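Local coordinates for malonyl acyl carrier protein transacylase (Streptococcus pneumoniae, PDB 3IM8), which probably transfers the malonyl group from malonyl-CoA to holo-acyl carrier protein, supplying malonyl-ACP for fatty acid synthesis, at residues F6-G19 with T61-Y73. Sequence-based numbering, arbitrary orientation.
Sequences FLFAGQGAQYLGMG and TQPAILATSVAIY
I65 presents its CD1 methyl to the glycine-rich loop 9-19, touching G10 O at 3.6 Å and the CA of Q11. This loop leaves the end of strand 4-8, in the parallel sheet of the acyltransferase (FabD) fold, and runs along one side of helix 58-78, which packs on that sheet almost antiparallel to the strand. Beside I65, the T61 CG2 methyl lies against the flat amide of Q14, 3.3 Å from its CD. Q14 folds back on itself at chi2 (-72°), and its OE1 takes the N-H of G12 at 2.8 Å, in the carbonyl plane and on a lone pair; NE2 is held by N56. The amide thus pins the type II turn G10-A13.

The next helix residue after T61, Q62, donates from NE2 to Q11 OE1 at 3.0 Å, a bent bond: the two amide planes are turned 38° apart and the donor is tilted from the carbonyl plane of Q11. R115 fixes the other end of Q62 through OE1. G10 lies near S90 and Q11 near H199, both predicted active-site residues, so this link is consistent with shaping the edge of the active-site pocket; the acetate bound beside Q11 is probably a crystallisation component.

Toward the strand, F8 and Y73 form an offset edge-to-face pair, F8 giving the edge, with centroids 6.0 Å apart and planes at 61°, while F6 meets the Y73 ring at its edge. S69 OG, near A9, is bonded to G273 O.

At the far end of the loop, the M18 CE methyl packs against A64 CB and I65 CG1 and comes 3.4 Å from T68 OG1. T68 OG1 donates to A64 O, and a water bridges onward, donating 2.9 Å to T68 OG1 and 2.7 Å to M18 O.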
ATOM      1  N   PHE A   6     -11.408   6.228  -3.172  1.00 25.60           N
ATOM      2  CA  PHE A   6     -10.779   5.002  -3.710  1.00 23.48           C
ATOM      3  C   PHE A   6      -9.562   4.669  -2.823  1.00 22.37           C
ATOM      4  O   PHE A   6      -8.724   5.534  -2.520  1.00 21.72           O
ATOM      5  CB  PHE A   6     -10.365   5.141  -5.180  1.00 22.25           C
ATOM      6  CG  PHE A   6     -11.532   5.177  -6.180  1.00 23.90           C
ATOM      7  CD1 PHE A   6     -12.873   5.208  -5.762  1.00 25.56           C
ATOM      8  CD2 PHE A   6     -11.273   5.196  -7.538  1.00 24.12           C
ATOM      9  CE1 PHE A   6     -13.928   5.246  -6.712  1.00 28.75           C
ATOM     10  CE2 PHE A   6     -12.300   5.227  -8.486  1.00 28.26           C
ATOM     11  CZ  PHE A   6     -13.633   5.258  -8.073  1.00 29.02           C
ATOM     12  N   LEU A   7      -9.489   3.414  -2.401  1.00 20.80           N
ATOM     13  CA  LEU A   7      -8.427   2.952  -1.535  1.00 19.50           C
ATOM     14  C   LEU A   7      -7.602   1.973  -2.369  1.00 19.07           C
ATOM     15  O   LEU A   7      -8.109   0.935  -2.798  1.00 18.00           O
ATOM     16  CB  LEU A   7      -9.039   2.253  -0.357  1.00 18.97           C
ATOM     17  CG  LEU A   7      -9.968   3.110   0.513  1.00 18.61           C
ATOM     18  CD1 LEU A   7     -10.544   2.259   1.632  1.00 16.35           C
ATOM     19  CD2 LEU A   7      -9.329   4.396   1.078  1.00 15.29           C
ATOM     20  N   PHE A   8      -6.321   2.262  -2.570  1.00 17.49           N
ATOM     21  CA  PHE A   8      -5.542   1.390  -3.484  1.00 17.48           C
ATOM     22  C   PHE A   8      -4.708   0.296  -2.773  1.00 17.94           C
ATOM     23  O   PHE A   8      -3.978   0.574  -1.852  1.00 17.88           O
ATOM     24  CB  PHE A   8      -4.666   2.227  -4.388  1.00 16.50           C
ATOM     25  CG  PHE A   8      -5.434   3.055  -5.403  1.00 17.45           C
ATOM     26  CD1 PHE A   8      -6.039   4.243  -5.038  1.00 18.72           C
ATOM     27  CD2 PHE A   8      -5.476   2.674  -6.738  1.00 17.35           C
ATOM     28  CE1 PHE A   8      -6.723   5.026  -5.981  1.00 20.48           C
ATOM     29  CE2 PHE A   8      -6.118   3.435  -7.683  1.00 19.80           C
ATOM     30  CZ  PHE A   8      -6.763   4.617  -7.312  1.00 20.35           C
ATOM     31  N   ALA A   9      -4.841  -0.953  -3.234  1.00 19.06           N
ATOM     32  CA  ALA A   9      -4.030  -2.098  -2.816  1.00 18.66           C
ATOM     33  C   ALA A   9      -2.518  -1.880  -2.671  1.00 18.67           C
ATOM     34  O   ALA A   9      -1.916  -1.150  -3.449  1.00 18.46           O
ATOM     35  CB  ALA A   9      -4.279  -3.319  -3.804  1.00 17.97           C
ATOM     36  N   GLY A  10      -1.935  -2.570  -1.685  1.00 19.39           N
ATOM     37  CA  GLY A  10      -0.489  -2.677  -1.489  1.00 19.68           C
ATOM     38  C   GLY A  10       0.150  -4.019  -1.823  1.00 19.91           C
ATOM     39  O   GLY A  10      -0.506  -4.995  -2.226  1.00 18.34           O
ATOM     40  N   GLN A  11       1.464  -4.048  -1.664  1.00 20.56           N
ATOM     41  CA  GLN A  11       2.256  -5.242  -1.943  1.00 22.53           C
ATOM     42  C   GLN A  11       1.725  -6.394  -1.096  1.00 22.44           C
ATOM     43  O   GLN A  11       1.337  -6.177   0.021  1.00 22.15           O
ATOM     44  CB  GLN A  11       3.723  -4.935  -1.585  1.00 23.04           C
ATOM     45  CG  GLN A  11       4.704  -5.921  -2.021  1.00 25.08           C
ATOM     46  CD  GLN A  11       6.088  -5.509  -1.588  1.00 26.81           C
ATOM     47  OE1 GLN A  11       6.484  -4.356  -1.752  1.00 22.99           O
ATOM     48  NE2 GLN A  11       6.823  -6.453  -0.988  1.00 29.78           N
ATOM     49  N   GLY A  12       1.727  -7.619  -1.640  1.00 23.22           N
ATOM     50  CA  GLY A  12       1.219  -8.786  -0.909  1.00 22.57           C
ATOM     51  C   GLY A  12      -0.146  -9.236  -1.460  1.00 22.56           C
ATOM     52  O   GLY A  12      -0.537 -10.405  -1.303  1.00 22.48           O
ATOM     53  N   ALA A  13      -0.869  -8.350  -2.139  1.00 21.14           N
ATOM     54  CA  ALA A  13      -2.214  -8.739  -2.638  1.00 21.16           C
ATOM     55  C   ALA A  13      -2.182  -9.304  -4.070  1.00 21.39           C
ATOM     56  O   ALA A  13      -3.205  -9.775  -4.575  1.00 22.82           O
ATOM     57  CB  ALA A  13      -3.210  -7.567  -2.564  1.00 19.23           C
ATOM     58  N   GLN A  14      -1.045  -9.238  -4.741  1.00 21.48           N
ATOM     59  CA  GLN A  14      -0.957  -9.761  -6.112  1.00 21.91           C
ATOM     60  C   GLN A  14      -1.349 -11.259  -6.227  1.00 22.24           C
ATOM     61  O   GLN A  14      -1.285 -12.009  -5.252  1.00 21.51           O
ATOM     62  CB  GLN A  14       0.451  -9.496  -6.699  1.00 20.68           C
ATOM     63  CG  GLN A  14       1.660 -10.338  -6.115  1.00 21.93           C
ATOM     64  CD  GLN A  14       2.101  -9.964  -4.675  1.00 24.53           C
ATOM     65  OE1 GLN A  14       1.594  -9.008  -4.071  1.00 27.44           O
ATOM     66  NE2 GLN A  14       3.077 -10.719  -4.139  1.00 21.27           N
ATOM     67  N   TYR A  15      -1.740 -11.708  -7.424  1.00 23.51           N
ATOM     68  CA  TYR A  15      -1.964 -13.150  -7.643  1.00 23.57           C
ATOM     69  C   TYR A  15      -1.794 -13.403  -9.121  1.00 23.42           C
ATOM     70  O   TYR A  15      -1.853 -12.467  -9.934  1.00 22.75           O
ATOM     71  CB  TYR A  15      -3.330 -13.641  -7.038  1.00 24.21           C
ATOM     72  CG  TYR A  15      -4.543 -12.888  -7.576  1.00 25.67           C
ATOM     73  CD1 TYR A  15      -5.069 -11.775  -6.900  1.00 23.26           C
ATOM     74  CD2 TYR A  15      -5.143 -13.279  -8.797  1.00 25.45           C
ATOM     75  CE1 TYR A  15      -6.155 -11.095  -7.410  1.00 24.54           C
ATOM     76  CE2 TYR A  15      -6.218 -12.586  -9.326  1.00 25.05           C
ATOM     77  CZ  TYR A  15      -6.723 -11.499  -8.640  1.00 25.79           C
ATOM     78  OH  TYR A  15      -7.792 -10.809  -9.208  1.00 26.23           O
ATOM     79  N   LEU A  16      -1.510 -14.649  -9.488  1.00 22.99           N
ATOM     80  CA  LEU A  16      -1.208 -14.926 -10.874  1.00 22.10           C
ATOM     81  C   LEU A  16      -2.477 -14.637 -11.682  1.00 20.58           C
ATOM     82  O   LEU A  16      -3.548 -15.032 -11.299  1.00 18.54           O
ATOM     83  CB  LEU A  16      -0.729 -16.380 -11.057  1.00 23.12           C
ATOM     84  CG  LEU A  16      -0.008 -16.908 -12.310  1.00 25.63           C
ATOM     85  CD1 LEU A  16       1.430 -16.407 -12.389  1.00 26.55           C
ATOM     86  CD2 LEU A  16      -0.035 -18.459 -12.256  1.00 31.44           C
ATOM     87  N   GLY A  17      -2.313 -13.929 -12.790  1.00 19.22           N
ATOM     88  CA  GLY A  17      -3.392 -13.644 -13.699  1.00 19.09           C
ATOM     89  C   GLY A  17      -4.248 -12.438 -13.352  1.00 19.22           C
ATOM     90  O   GLY A  17      -5.236 -12.195 -14.046  1.00 19.03           O
ATOM     91  N   MET A  18      -3.923 -11.706 -12.277  1.00 18.53           N
ATOM     92  CA  MET A  18      -4.772 -10.570 -11.849  1.00 17.95           C
ATOM     93  C   MET A  18      -5.001  -9.551 -12.973  1.00 18.10           C
ATOM     94  O   MET A  18      -4.081  -9.205 -13.724  1.00 18.50           O
ATOM     95  CB  MET A  18      -4.191  -9.884 -10.622  1.00 17.74           C
ATOM     96  CG  MET A  18      -2.767  -9.359 -10.869  1.00 16.46           C
ATOM     97  SD  MET A  18      -2.098  -8.543  -9.459  1.00 20.17           S
ATOM     98  CE  MET A  18      -0.748  -7.708 -10.278  1.00 16.84           C
ATOM     99  N   GLY A  19      -6.235  -9.098 -13.113  1.00 18.75           N
ATOM    100  CA  GLY A  19      -6.546  -8.128 -14.143  1.00 19.09           C
ATOM    101  C   GLY A  19      -6.693  -8.686 -15.553  1.00 20.40           C
ATOM    102  O   GLY A  19      -6.963  -7.918 -16.494  1.00 22.04           O
ATOM    103  N   THR A  61       6.764  -7.139  -8.225  1.00 20.68           N
ATOM    104  CA  THR A  61       5.474  -6.966  -7.589  1.00 20.10           C
ATOM    105  C   THR A  61       4.989  -5.523  -7.630  1.00 18.31           C
ATOM    106  O   THR A  61       3.782  -5.250  -7.877  1.00 17.26           O
ATOM    107  CB  THR A  61       5.549  -7.361  -6.123  1.00 20.59           C
ATOM    108  OG1 THR A  61       6.203  -8.633  -6.035  1.00 23.37           O
ATOM    109  CG2 THR A  61       4.153  -7.465  -5.531  1.00 21.31           C
ATOM    110  N   GLN A  62       5.901  -4.595  -7.329  1.00 16.79           N
ATOM    111  CA  GLN A  62       5.469  -3.200  -7.174  1.00 15.83           C
ATOM    112  C   GLN A  62       4.906  -2.622  -8.469  1.00 15.47           C
ATOM    113  O   GLN A  62       3.788  -2.137  -8.474  1.00 14.66           O
ATOM    114  CB  GLN A  62       6.552  -2.329  -6.518  1.00 15.27           C
ATOM    115  CG  GLN A  62       6.837  -2.791  -5.052  1.00 18.01           C
ATOM    116  CD  GLN A  62       7.572  -1.748  -4.213  1.00 21.05           C
ATOM    117  OE1 GLN A  62       7.695  -0.580  -4.604  1.00 22.13           O
ATOM    118  NE2 GLN A  62       8.089  -2.173  -3.077  1.00 19.25           N
ATOM    119  N   PRO A  63       5.647  -2.715  -9.591  1.00 16.96           N
ATOM    120  CA  PRO A  63       5.044  -2.209 -10.866  1.00 17.12           C
ATOM    121  C   PRO A  63       3.893  -3.090 -11.365  1.00 18.24           C
ATOM    122  O   PRO A  63       2.970  -2.596 -11.998  1.00 19.89           O
ATOM    123  CB  PRO A  63       6.230  -2.187 -11.828  1.00 16.76           C
ATOM    124  CG  PRO A  63       7.232  -3.229 -11.247  1.00 15.82           C
ATOM    125  CD  PRO A  63       7.089  -3.005  -9.753  1.00 16.37           C
ATOM    126  N   ALA A  64       3.890  -4.372 -11.017  1.00 18.24           N
ATOM    127  CA  ALA A  64       2.777  -5.236 -11.432  1.00 18.04           C
ATOM    128  C   ALA A  64       1.489  -4.777 -10.825  1.00 17.35           C
ATOM    129  O   ALA A  64       0.513  -4.607 -11.533  1.00 17.58           O
ATOM    130  CB  ALA A  64       3.018  -6.736 -11.035  1.00 17.93           C
ATOM    131  N   ILE A  65       1.496  -4.593  -9.494  1.00 17.59           N
ATOM    132  CA  ILE A  65       0.294  -4.143  -8.780  1.00 16.68           C
ATOM    133  C   ILE A  65      -0.042  -2.711  -9.234  1.00 16.83           C
ATOM    134  O   ILE A  65      -1.177  -2.407  -9.532  1.00 16.58           O
ATOM    135  CB  ILE A  65       0.480  -4.172  -7.235  1.00 16.64           C
ATOM    136  CG1 ILE A  65       0.475  -5.607  -6.738  1.00 14.36           C
ATOM    137  CG2 ILE A  65      -0.685  -3.386  -6.507  1.00 15.17           C
ATOM    138  CD1 ILE A  65       1.082  -5.772  -5.391  1.00 14.78           C
ATOM    139  N   LEU A  66       0.951  -1.819  -9.268  1.00 16.92           N
ATOM    140  CA  LEU A  66       0.602  -0.435  -9.638  1.00 16.61           C
ATOM    141  C   LEU A  66      -0.100  -0.336 -11.010  1.00 14.77           C
ATOM    142  O   LEU A  66      -1.087   0.374 -11.159  1.00 14.11           O
ATOM    143  CB  LEU A  66       1.822   0.507  -9.580  1.00 16.31           C
ATOM    144  CG  LEU A  66       1.538   1.934 -10.100  1.00 18.28           C
ATOM    145  CD1 LEU A  66       1.948   3.014  -9.068  1.00 18.59           C
ATOM    146  CD2 LEU A  66       2.135   2.207 -11.517  1.00 21.56           C
ATOM    147  N   ALA A  67       0.418  -1.046 -12.004  1.00 15.48           N
ATOM    148  CA  ALA A  67      -0.136  -1.033 -13.345  1.00 15.01           C
ATOM    149  C   ALA A  67      -1.532  -1.629 -13.321  1.00 16.26           C
ATOM    150  O   ALA A  67      -2.437  -1.092 -13.945  1.00 17.65           O
ATOM    151  CB  ALA A  67       0.752  -1.824 -14.280  1.00 14.76           C
ATOM    152  N   THR A  68      -1.706  -2.730 -12.579  1.00 16.88           N
ATOM    153  CA  THR A  68      -3.000  -3.386 -12.463  1.00 16.30           C
ATOM    154  C   THR A  68      -4.030  -2.501 -11.770  1.00 16.57           C
ATOM    155  O   THR A  68      -5.103  -2.296 -12.277  1.00 17.21           O
ATOM    156  CB  THR A  68      -2.858  -4.670 -11.726  1.00 15.91           C
ATOM    157  OG1 THR A  68      -2.019  -5.543 -12.497  1.00 13.91           O
ATOM    158  CG2 THR A  68      -4.246  -5.300 -11.552  1.00 16.49           C
ATOM    159  N   SER A  69      -3.661  -1.950 -10.629  1.00 16.46           N
ATOM    160  CA  SER A  69      -4.507  -1.001  -9.921  1.00 16.53           C
ATOM    161  C   SER A  69      -4.876   0.237 -10.720  1.00 16.24           C
ATOM    162  O   SER A  69      -6.046   0.600 -10.752  1.00 17.14           O
ATOM    163  CB  SER A  69      -3.809  -0.557  -8.647  1.00 15.85           C
ATOM    164  OG  SER A  69      -3.608  -1.698  -7.837  1.00 17.77           O
ATOM    165  N   VAL A  70      -3.887   0.930 -11.282  1.00 15.95           N
ATOM    166  CA  VAL A  70      -4.174   2.094 -12.163  1.00 15.66           C
ATOM    167  C   VAL A  70      -5.149   1.721 -13.268  1.00 16.39           C
ATOM    168  O   VAL A  70      -6.104   2.478 -13.549  1.00 16.85           O
ATOM    169  CB  VAL A  70      -2.901   2.736 -12.715  1.00 14.88           C
ATOM    170  CG1 VAL A  70      -3.214   3.892 -13.662  1.00 15.06           C
ATOM    171  CG2 VAL A  70      -2.073   3.270 -11.532  1.00 15.72           C
ATOM    172  N   ALA A  71      -4.938   0.561 -13.887  1.00 17.03           N
ATOM    173  CA  ALA A  71      -5.883   0.073 -14.921  1.00 17.88           C
ATOM    174  C   ALA A  71      -7.321  -0.109 -14.391  1.00 18.36           C
ATOM    175  O   ALA A  71      -8.293   0.277 -15.066  1.00 18.66           O
ATOM    176  CB  ALA A  71      -5.409  -1.207 -15.465  1.00 18.66           C
ATOM    177  N   ILE A  72      -7.460  -0.700 -13.209  1.00 18.61           N
ATOM    178  CA  ILE A  72      -8.778  -0.885 -12.590  1.00 19.67           C
ATOM    179  C   ILE A  72      -9.438   0.479 -12.258  1.00 20.42           C
ATOM    180  O   ILE A  72     -10.637   0.712 -12.493  1.00 21.32           O
ATOM    181  CB  ILE A  72      -8.695  -1.788 -11.331  1.00 19.19           C
ATOM    182  CG1 ILE A  72      -8.265  -3.200 -11.736  1.00 20.54           C
ATOM    183  CG2 ILE A  72     -10.072  -1.872 -10.669  1.00 19.21           C
ATOM    184  CD1 ILE A  72      -7.980  -4.105 -10.628  1.00 19.77           C
ATOM    185  N   TYR A  73      -8.659   1.389 -11.728  1.00 21.17           N
ATOM    186  CA  TYR A  73      -9.185   2.746 -11.450  1.00 22.14           C
ATOM    187  C   TYR A  73      -9.635   3.411 -12.736  1.00 22.81           C
ATOM    188  O   TYR A  73     -10.748   3.949 -12.778  1.00 22.79           O
ATOM    189  CB  TYR A  73      -8.129   3.588 -10.727  1.00 22.59           C
ATOM    190  CG  TYR A  73      -8.126   5.060 -11.050  1.00 25.07           C
ATOM    191  CD1 TYR A  73      -9.013   5.926 -10.448  1.00 28.71           C
ATOM    192  CD2 TYR A  73      -7.175   5.592 -11.934  1.00 28.29           C
ATOM    193  CE1 TYR A  73      -8.994   7.302 -10.776  1.00 31.99           C
ATOM    194  CE2 TYR A  73      -7.133   6.915 -12.249  1.00 30.65           C
ATOM    195  CZ  TYR A  73      -8.033   7.774 -11.677  1.00 34.21           C
ATOM    196  OH  TYR A  73      -7.951   9.132 -12.015  1.00 39.54           O
TER
HETATM  197  O   HOH W   1      -3.109  -6.983 -14.822  1.00 17.24           O